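Local coordinates for protein eukaryotic peptide chain release factor GTP-binding subunit (Schizosaccharomyces pombe, PDB 1R5B) that serves as the GTP-binding subunit of a eukaryotic peptide chain release factor, a translation factor with a P-loop domain followed by two beta-barrels, at residues Asn357-Thr362 against Pro433-Arg438; Val304-Ile309 against Thr348-Thr353; Pro273-Ile278 against Glu440-Met445. All coordinates share one frame; numbering follows the deposited sequence.

In the fold
The three contacts gather where the two beta-barrels that follow the P-loop domain come together. The centre of interaction 1 lies about 9 Å from those of 2 and 3, which are about 11 Å apart. Interaction 2 joins strands 302-307 and 351-353 of the first barrel, and strand 275-283, which takes part in interaction 3, is the other neighbour of 351-353. Along the chain, both segments of interaction 2 precede those of interaction 1, and all four fall between the segments of interaction 3. Interaction 1 pairs the connection between the barrels with strand 433-435, and interaction 3 packs the first barrel against helix 443-446, joining the barrels through space as well as by the chain.

Interaction 1 of 3, residues Asn357-Thr362 against Pro433-Arg438; sequences NPVHAT and PVCMER
Ala361 and Thr362 run antiparallel to Cys435 and Val434 in a short two-stranded ribbon framed by backbone hydrogen bonds. Thr362 and Val434 form the hydrogen-bonded pair, in which Thr362 N donates to Val434 O and Val434 N to Thr362 O, each over 3.2 Å. Ala361 and Cys435 make the adjoining non-hydrogen-bonded pair, their CA atoms 4.0 Å apart. Beyond the strands proper the pairing continues, Met436 N reaching His360 O at 3.1 Å.

A side chain supplies the next bond. Glu437 OE2 accepts from His360 N at 2.8 Å, with the N-H aimed almost straight at it (177°). A bend at chi2 (-81°) carries the carboxylate round to this amide. The same oxygen sits at the edge of the imidazole, in its plane and 3.1 Å from His360 CD2, so that one atom serves both the amide N-H and the ring edge; ring and carboxylate planes are turned 71° apart. Val359 CG2 also lies against this carboxylate oxygen, Glu437 OE2, at 3.3 Å.

Apolar contacts lie on both faces of the ribbon. On the face of Ala361 and Cys435, Val359 CG1 touches Cys435 SG at 4.1 Å. On the face of Thr362 and Val434, Thr362 CG2 crosses to Met436 SD at 3.8 Å; the hydroxyl of this threonine is engaged elsewhere, with Leu466 O and Arg364 N.

Each face meets a different barrel. Val359 and Cys435 pack on Met307 and Val351 of the first, whereas Thr362 and Met436 lean on Ile465 of the second. The ribbon is thus part of the junction between two beta-barrels in the domain arrangement of the EF-Tu and eEF1A family, with the interbarrel linker itself paired to a strand.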
loop_
_atom_site.group_PDB
_atom_site.type_symbol
_atom_site.label_atom_id
_atom_site.label_comp_id
_atom_site.label_asym_id
_atom_site.label_seq_id
_atom_site.Cartn_x
_atom_site.Cartn_y
_atom_site.Cartn_z
ATOM N N ASN A 357 4.855 -14.920 -13.313
ATOM C CA ASN A 357 4.928 -15.199 -11.874
ATOM C C ASN A 357 3.538 -15.110 -11.245
ATOM O O ASN A 357 3.216 -14.156 -10.559
ATOM C CB ASN A 357 5.880 -14.208 -11.190
ATOM C CG ASN A 357 7.298 -14.311 -11.717
ATOM O OD1 ASN A 357 7.958 -15.353 -11.574
ATOM N ND2 ASN A 357 7.776 -13.242 -12.353
ATOM N N PRO A 358 2.710 -16.114 -11.477
ATOM C CA PRO A 358 1.301 -16.034 -11.096
ATOM C C PRO A 358 1.087 -16.016 -9.586
ATOM O O PRO A 358 1.874 -16.604 -8.854
ATOM C CB PRO A 358 0.723 -17.320 -11.687
ATOM C CG PRO A 358 1.882 -18.265 -11.657
ATOM C CD PRO A 358 3.039 -17.418 -12.086
ATOM N N VAL A 359 0.026 -15.351 -9.138
ATOM C CA VAL A 359 -0.437 -15.459 -7.772
ATOM C C VAL A 359 -0.537 -16.923 -7.382
ATOM O O VAL A 359 -0.948 -17.752 -8.195
ATOM C CB VAL A 359 -1.830 -14.818 -7.593
ATOM C CG1 VAL A 359 -2.925 -15.627 -8.253
ATOM C CG2 VAL A 359 -2.148 -14.644 -6.149
ATOM N N HIS A 360 -0.190 -17.236 -6.139
ATOM C CA HIS A 360 -0.280 -18.604 -5.649
ATOM C C HIS A 360 -1.718 -19.054 -5.467
ATOM O O HIS A 360 -2.605 -18.243 -5.292
ATOM C CB HIS A 360 0.466 -18.751 -4.329
ATOM C CG HIS A 360 1.942 -18.630 -4.469
ATOM N ND1 HIS A 360 2.788 -19.716 -4.376
ATOM C CD2 HIS A 360 2.727 -17.553 -4.718
ATOM C CE1 HIS A 360 4.034 -19.309 -4.549
ATOM N NE2 HIS A 360 4.024 -18.002 -4.757
ATOM N N ALA A 361 -1.918 -20.358 -5.538
ATOM C CA ALA A 361 -3.189 -20.977 -5.247
ATOM C C ALA A 361 -2.882 -22.312 -4.610
ATOM O O ALA A 361 -1.927 -22.986 -4.995
ATOM C CB ALA A 361 -3.977 -21.174 -6.493
ATOM N N THR A 362 -3.682 -22.686 -3.623
ATOM C CA THR A 362 -3.401 -23.884 -2.850
ATOM C C THR A 362 -4.648 -24.387 -2.159
ATOM O O THR A 362 -5.663 -23.706 -2.137
ATOM C CB THR A 362 -2.287 -23.578 -1.819
ATOM O OG1 THR A 362 -1.761 -24.785 -1.267
ATOM C CG2 THR A 362 -2.838 -22.832 -0.616
ATOM N N PRO A 433 -8.903 -25.565 -4.971
ATOM C CA PRO A 433 -7.868 -24.548 -4.757
ATOM C C PRO A 433 -8.382 -23.100 -4.786
ATOM O O PRO A 433 -9.269 -22.775 -5.562
ATOM C CB PRO A 433 -6.905 -24.785 -5.929
ATOM C CG PRO A 433 -7.107 -26.173 -6.324
ATOM C CD PRO A 433 -8.561 -26.451 -6.101
ATOM N N VAL A 434 -7.828 -22.248 -3.933
ATOM C CA VAL A 434 -8.181 -20.833 -3.947
ATOM C C VAL A 434 -6.919 -19.991 -3.922
ATOM O O VAL A 434 -5.906 -20.387 -3.348
ATOM C CB VAL A 434 -9.210 -20.455 -2.822
ATOM C CG1 VAL A 434 -9.308 -21.540 -1.762
ATOM C CG2 VAL A 434 -8.908 -19.094 -2.192
ATOM N N CYS A 435 -6.979 -18.835 -4.571
ATOM C CA CYS A 435 -5.819 -17.962 -4.678
ATOM C C CYS A 435 -5.604 -17.238 -3.386
ATOM O O CYS A 435 -6.551 -16.782 -2.769
ATOM C CB CYS A 435 -6.002 -16.950 -5.800
ATOM S SG CYS A 435 -6.290 -17.740 -7.395
ATOM N N MET A 436 -4.350 -17.133 -2.975
ATOM C CA MET A 436 -3.999 -16.474 -1.726
ATOM C C MET A 436 -2.496 -16.224 -1.685
ATOM O O MET A 436 -1.727 -16.873 -2.389
ATOM C CB MET A 436 -4.439 -17.316 -0.507
ATOM C CG MET A 436 -3.711 -18.657 -0.355
ATOM S SD MET A 436 -4.137 -19.665 1.118
ATOM C CE MET A 436 -5.780 -19.920 0.811
ATOM N N GLU A 437 -2.104 -15.249 -0.884
ATOM C CA GLU A 437 -0.724 -15.037 -0.500
ATOM C C GLU A 437 -0.681 -14.780 1.011
ATOM O O GLU A 437 -1.701 -14.453 1.624
ATOM C CB GLU A 437 -0.149 -13.807 -1.211
ATOM C CG GLU A 437 -0.201 -13.852 -2.726
ATOM C CD GLU A 437 0.906 -14.654 -3.365
ATOM O OE1 GLU A 437 2.026 -14.726 -2.828
ATOM O OE2 GLU A 437 0.645 -15.206 -4.447
ATOM N N ARG A 438 0.506 -14.896 1.590
ATOM C CA ARG A 438 0.736 -14.449 2.960
ATOM C C ARG A 438 0.237 -13.011 3.134
ATOM O O ARG A 438 0.465 -12.178 2.257
ATOM C CB ARG A 438 2.228 -14.507 3.285
ATOM C CG ARG A 438 2.835 -15.911 3.206
ATOM C CD ARG A 438 4.128 -16.059 3.978
ATOM N NE ARG A 438 5.182 -15.201 3.446
ATOM C CZ ARG A 438 6.245 -14.789 4.127
ATOM N NH1 ARG A 438 6.438 -15.162 5.387
ATOM N NH2 ARG A 438 7.133 -13.997 3.539
#

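Interaction 2 of 3, residues Val304-Ile309 against Thr348-Thr353; sequences VLVMPI and TGYVLT
Leu305 and Thr353 form a hydrogen-bonded antiparallel pair: Leu305 N reaches Thr353 O at 2.7 Å, and Thr353 N returns a more bent bond to Leu305 O. Two residues on, Met307 and Val351 exchange a second pair of backbone bonds, both 3.1 Å between N and O. Between them, Val306 and Leu352 are the non-hydrogen-bonded pair, and their side chains lie side by side, Val306 CG2 to Leu352 CD2 3.9 Å. Strand 351-353 thereby closes onto 302-307 within the beta-barrel that follows the P-loop domain, and through Leu352 and Met276 it bonds on its other edge to strand 275-283. On the face carrying Leu305 and Thr353, Met307 CG touches Thr353 CG2 at 4.0 Å before the methionine chain bends at chi2 (-46°) and leads away. Thr353 OG1 is held from outside the pair, by Phe274 O and Val359 N. In contrast to these largely buried strand pairs, the partly exposed end beyond them rests on the Tyr350 ring. Pro308, which follows a cis peptide bond, lays CD over one face in a CH-pi contact, 3.6 Å from the ring centroid and 20° off its normal. Ile309 CG2 approaches the same ring obliquely, 3.6 Å from Tyr350 CE1.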
loop_
_atom_site.group_PDB
_atom_site.type_symbol
_atom_site.label_atom_id
_atom_site.label_comp_id
_atom_site.label_asym_id
_atom_site.label_seq_id
_atom_site.Cartn_x
_atom_site.Cartn_y
_atom_site.Cartn_z
ATOM N N VAL A 304 -3.171 -12.086 -19.526
ATOM C CA VAL A 304 -3.226 -12.344 -18.103
ATOM C C VAL A 304 -3.637 -13.783 -17.886
ATOM O O VAL A 304 -4.194 -14.410 -18.758
ATOM C CB VAL A 304 -4.210 -11.401 -17.370
ATOM C CG1 VAL A 304 -3.901 -9.942 -17.685
ATOM C CG2 VAL A 304 -5.650 -11.728 -17.719
ATOM N N LEU A 305 -3.357 -14.297 -16.699
ATOM C CA LEU A 305 -3.685 -15.673 -16.336
ATOM C C LEU A 305 -4.810 -15.641 -15.335
ATOM O O LEU A 305 -4.809 -14.816 -14.439
ATOM C CB LEU A 305 -2.460 -16.357 -15.729
ATOM C CG LEU A 305 -2.601 -17.843 -15.438
ATOM C CD1 LEU A 305 -2.756 -18.641 -16.730
ATOM C CD2 LEU A 305 -1.409 -18.336 -14.650
ATOM N N VAL A 306 -5.797 -16.506 -15.508
ATOM C CA VAL A 306 -6.801 -16.683 -14.482
ATOM C C VAL A 306 -6.375 -17.871 -13.642
ATOM O O VAL A 306 -6.361 -19.000 -14.130
ATOM C CB VAL A 306 -8.205 -16.963 -15.051
ATOM C CG1 VAL A 306 -9.230 -16.946 -13.915
ATOM C CG2 VAL A 306 -8.586 -15.961 -16.131
ATOM N N MET A 307 -6.004 -17.619 -12.391
ATOM C CA MET A 307 -5.849 -18.698 -11.402
ATOM C C MET A 307 -7.163 -18.872 -10.632
ATOM O O MET A 307 -7.914 -17.911 -10.492
ATOM C CB MET A 307 -4.680 -18.388 -10.458
ATOM C CG MET A 307 -3.306 -18.553 -11.112
ATOM S SD MET A 307 -3.121 -20.060 -12.044
ATOM C CE MET A 307 -2.723 -21.115 -10.805
ATOM N N PRO A 308 -7.460 -20.064 -10.115
ATOM C CA PRO A 308 -6.573 -21.240 -10.112
ATOM C C PRO A 308 -6.670 -22.171 -11.338
ATOM O O PRO A 308 -6.012 -23.207 -11.346
ATOM C CB PRO A 308 -7.077 -22.004 -8.884
ATOM C CG PRO A 308 -8.572 -21.773 -8.925
ATOM C CD PRO A 308 -8.735 -20.352 -9.432
ATOM N N ILE A 309 -7.464 -21.807 -12.338
ATOM C CA ILE A 309 -7.750 -22.686 -13.473
ATOM C C ILE A 309 -6.663 -22.711 -14.565
ATOM O O ILE A 309 -6.720 -23.541 -15.476
ATOM C CB ILE A 309 -9.138 -22.343 -14.089
ATOM C CG1 ILE A 309 -9.213 -20.879 -14.545
ATOM C CG2 ILE A 309 -10.244 -22.637 -13.082
ATOM C CD1 ILE A 309 -10.387 -20.592 -15.452
ATOM N N THR A 348 -16.173 -15.177 -10.067
ATOM C CA THR A 348 -15.665 -14.218 -9.083
ATOM C C THR A 348 -14.914 -14.983 -8.001
ATOM O O THR A 348 -15.277 -16.099 -7.653
ATOM C CB THR A 348 -16.792 -13.362 -8.468
ATOM O OG1 THR A 348 -17.644 -14.178 -7.652
ATOM C CG2 THR A 348 -17.721 -12.800 -9.546
ATOM N N GLY A 349 -13.837 -14.395 -7.503
ATOM C CA GLY A 349 -13.015 -15.040 -6.500
ATOM C C GLY A 349 -11.754 -15.564 -7.134
ATOM O O GLY A 349 -10.741 -15.743 -6.455
ATOM N N TYR A 350 -11.825 -15.828 -8.438
ATOM C CA TYR A 350 -10.653 -16.162 -9.228
ATOM C C TYR A 350 -9.868 -14.890 -9.429
ATOM O O TYR A 350 -10.381 -13.795 -9.220
ATOM C CB TYR A 350 -11.065 -16.764 -10.574
ATOM C CG TYR A 350 -11.619 -18.182 -10.505
ATOM C CD1 TYR A 350 -11.938 -18.864 -11.678
ATOM C CD2 TYR A 350 -11.812 -18.850 -9.286
ATOM C CE1 TYR A 350 -12.434 -20.164 -11.651
ATOM C CE2 TYR A 350 -12.307 -20.161 -9.254
ATOM C CZ TYR A 350 -12.623 -20.807 -10.442
ATOM O OH TYR A 350 -13.113 -22.093 -10.450
ATOM N N VAL A 351 -8.617 -15.017 -9.829
ATOM C CA VAL A 351 -7.724 -13.875 -9.781
ATOM C C VAL A 351 -6.975 -13.727 -11.087
ATOM O O VAL A 351 -6.355 -14.683 -11.555
ATOM C CB VAL A 351 -6.731 -14.013 -8.616
ATOM C CG1 VAL A 351 -5.732 -12.863 -8.617
ATOM C CG2 VAL A 351 -7.468 -14.064 -7.292
ATOM N N LEU A 352 -7.048 -12.535 -11.674
ATOM C CA LEU A 352 -6.240 -12.227 -12.835
ATOM C C LEU A 352 -4.840 -12.012 -12.339
ATOM O O LEU A 352 -4.632 -11.397 -11.297
ATOM C CB LEU A 352 -6.749 -10.987 -13.564
ATOM C CG LEU A 352 -8.218 -11.050 -13.983
ATOM C CD1 LEU A 352 -8.564 -9.842 -14.824
ATOM C CD2 LEU A 352 -8.545 -12.341 -14.736
ATOM N N THR A 353 -3.875 -12.529 -13.070
ATOM C CA THR A 353 -2.503 -12.409 -12.652
ATOM C C THR A 353 -1.508 -12.551 -13.792
ATOM O O THR A 353 -1.865 -12.817 -14.949
ATOM C CB THR A 353 -2.224 -13.418 -11.534
ATOM O OG1 THR A 353 -0.937 -13.150 -10.963
ATOM C CG2 THR A 353 -2.117 -14.825 -12.066
#

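Interaction 3 of 3, residues Pro273-Ile278 against Glu440-Met445; sequences PFIMPI and EDYQYM
Pro277 and Met445 have the nearest CA atoms across the contact, yet these are 8.4 Å apart, so the extended 273-278 and the turning 440-445 meet through side chains alone. The contact belongs to the interface between the two beta-barrels of this translation factor: strand 275-283 comes from the first, and the short, weakly bonded helix at 443-445 from the second. Within the latter segment, Met445 N bonds back to Tyr442 O at 2.9 Å, and this turn brings both side chains to the strand. Met445 bends at chi2 (-42°) and again at chi3, bringing its sulfur against both Pro277 and Ile275. Its SD lies 3.5 Å from Pro277 CG, the ring carbon that faces it. The same SD lies 3.9 Å from Ile275 CG2, where the two chains run alongside with opposite headings. Ile275 uses its other branch on Tyr442: the CD1 methyl sits over the middle of one ring face, 4.0 Å from the centroid and 6° off the normal, a CH-pi contact. Glu437 also touches this tyrosine. At the far end of the ring, Tyr442 OH comes to 4.0 Å from Pro273 CD.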
loop_
_atom_site.group_PDB
_atom_site.type_symbol
_atom_site.label_atom_id
_atom_site.label_comp_id
_atom_site.label_asym_id
_atom_site.label_seq_id
_atom_site.Cartn_x
_atom_site.Cartn_y
_atom_site.Cartn_z
ATOM N N PRO A 273 4.467 -8.853 -9.622
ATOM C CA PRO A 273 3.542 -9.493 -10.579
ATOM C C PRO A 273 2.113 -8.987 -10.417
ATOM O O PRO A 273 1.675 -8.767 -9.297
ATOM C CB PRO A 273 3.609 -10.976 -10.201
ATOM C CG PRO A 273 4.914 -11.139 -9.453
ATOM C CD PRO A 273 5.166 -9.830 -8.763
ATOM N N PHE A 274 1.402 -8.809 -11.520
ATOM C CA PHE A 274 0.010 -8.362 -11.514
ATOM C C PHE A 274 -0.857 -9.338 -10.710
ATOM O O PHE A 274 -0.737 -10.561 -10.858
ATOM C CB PHE A 274 -0.486 -8.258 -12.965
ATOM C CG PHE A 274 -1.936 -7.831 -13.122
ATOM C CD1 PHE A 274 -2.353 -6.563 -12.754
ATOM C CD2 PHE A 274 -2.865 -8.689 -13.697
ATOM C CE1 PHE A 274 -3.691 -6.162 -12.921
ATOM C CE2 PHE A 274 -4.203 -8.288 -13.878
ATOM C CZ PHE A 274 -4.611 -7.033 -13.483
ATOM N N ILE A 275 -1.702 -8.784 -9.849
ATOM C CA ILE A 275 -2.702 -9.532 -9.100
ATOM C C ILE A 275 -3.975 -8.692 -8.996
ATOM O O ILE A 275 -3.919 -7.570 -8.531
ATOM C CB ILE A 275 -2.202 -9.834 -7.688
ATOM C CG1 ILE A 275 -0.888 -10.642 -7.743
ATOM C CG2 ILE A 275 -3.303 -10.581 -6.904
ATOM C CD1 ILE A 275 -0.222 -10.866 -6.400
ATOM N N MET A 276 -5.110 -9.235 -9.432
ATOM C CA MET A 276 -6.410 -8.557 -9.336
ATOM C C MET A 276 -7.498 -9.599 -9.122
ATOM O O MET A 276 -7.899 -10.257 -10.072
ATOM C CB MET A 276 -6.751 -7.747 -10.600
ATOM C CG MET A 276 -8.090 -7.000 -10.483
ATOM S SD MET A 276 -8.855 -6.419 -11.991
ATOM C CE MET A 276 -9.704 -7.726 -12.435
ATOM N N PRO A 277 -7.973 -9.747 -7.889
ATOM C CA PRO A 277 -9.165 -10.558 -7.624
ATOM C C PRO A 277 -10.372 -10.029 -8.391
ATOM O O PRO A 277 -10.548 -8.818 -8.486
ATOM C CB PRO A 277 -9.375 -10.398 -6.117
ATOM C CG PRO A 277 -8.036 -9.966 -5.577
ATOM C CD PRO A 277 -7.404 -9.173 -6.658
ATOM N N ILE A 278 -11.183 -10.928 -8.934
ATOM C CA ILE A 278 -12.333 -10.550 -9.754
ATOM C C ILE A 278 -13.525 -10.315 -8.851
ATOM O O ILE A 278 -13.995 -11.238 -8.222
ATOM C CB ILE A 278 -12.649 -11.658 -10.771
ATOM C CG1 ILE A 278 -11.458 -11.841 -11.727
ATOM C CG2 ILE A 278 -13.931 -11.340 -11.524
ATOM C CD1 ILE A 278 -11.573 -13.043 -12.651
ATOM N N GLU A 440 1.457 -10.910 5.024
ATOM C CA GLU A 440 2.749 -10.232 5.063
ATOM C C GLU A 440 3.208 -9.750 3.678
ATOM O O GLU A 440 3.882 -8.720 3.561
ATOM C CB GLU A 440 3.780 -11.222 5.641
ATOM C CG GLU A 440 5.234 -10.759 5.647
ATOM C CD GLU A 440 6.185 -11.731 6.351
ATOM O OE1 GLU A 440 5.768 -12.858 6.728
ATOM O OE2 GLU A 440 7.372 -11.359 6.528
ATOM N N ASP A 441 2.857 -10.501 2.638
ATOM C CA ASP A 441 3.298 -10.195 1.272
ATOM C C ASP A 441 2.309 -9.291 0.514
ATOM O O ASP A 441 2.704 -8.276 -0.066
ATOM C CB ASP A 441 3.547 -11.495 0.490
ATOM C CG ASP A 441 4.733 -12.290 1.029
ATOM O OD1 ASP A 441 5.510 -11.733 1.831
ATOM O OD2 ASP A 441 4.972 -13.483 0.716
ATOM N N TYR A 442 1.037 -9.682 0.528
ATOM C CA TYR A 442 -0.052 -8.936 -0.084
ATOM C C TYR A 442 -1.276 -9.028 0.840
ATOM O O TYR A 442 -2.016 -10.017 0.834
ATOM C CB TYR A 442 -0.373 -9.496 -1.479
ATOM C CG TYR A 442 0.824 -9.653 -2.395
ATOM C CD1 TYR A 442 1.533 -10.840 -2.443
ATOM C CD2 TYR A 442 1.235 -8.619 -3.218
ATOM C CE1 TYR A 442 2.635 -10.990 -3.272
ATOM C CE2 TYR A 442 2.336 -8.754 -4.039
ATOM C CZ TYR A 442 3.027 -9.936 -4.066
ATOM O OH TYR A 442 4.122 -10.058 -4.875
ATOM N N GLN A 443 -1.481 -7.987 1.634
ATOM C CA GLN A 443 -2.499 -7.970 2.686
ATOM C C GLN A 443 -3.876 -8.496 2.273
ATOM O O GLN A 443 -4.356 -9.453 2.875
ATOM C CB GLN A 443 -2.620 -6.563 3.279
ATOM C CG GLN A 443 -1.413 -6.167 4.118
ATOM C CD GLN A 443 -1.677 -4.951 4.992
ATOM O OE1 GLN A 443 -2.478 -4.090 4.620
ATOM N NE2 GLN A 443 -0.999 -4.869 6.147
ATOM N N TYR A 444 -4.501 -7.902 1.258
ATOM C CA TYR A 444 -5.853 -8.298 0.855
ATOM C C TYR A 444 -5.908 -9.694 0.246
ATOM O O TYR A 444 -6.992 -10.251 0.119
ATOM C CB TYR A 444 -6.492 -7.273 -0.091
ATOM C CG TYR A 444 -6.828 -5.958 0.607
ATOM C CD1 TYR A 444 -5.847 -4.966 0.795
ATOM C CD2 TYR A 444 -8.116 -5.698 1.095
ATOM C CE1 TYR A 444 -6.140 -3.763 1.444
ATOM C CE2 TYR A 444 -8.415 -4.482 1.757
ATOM C CZ TYR A 444 -7.425 -3.529 1.925
ATOM O OH TYR A 444 -7.721 -2.337 2.569
ATOM N N MET A 445 -4.760 -10.253 -0.129
ATOM C CA MET A 445 -4.701 -11.630 -0.621
ATOM C C MET A 445 -4.541 -12.660 0.510
ATOM O O MET A 445 -4.693 -13.865 0.282
ATOM C CB MET A 445 -3.563 -11.803 -1.636
ATOM C CG MET A 445 -3.673 -10.924 -2.889
ATOM S SD MET A 445 -5.283 -10.783 -3.587
ATOM C CE MET A 445 -5.449 -12.323 -4.196
#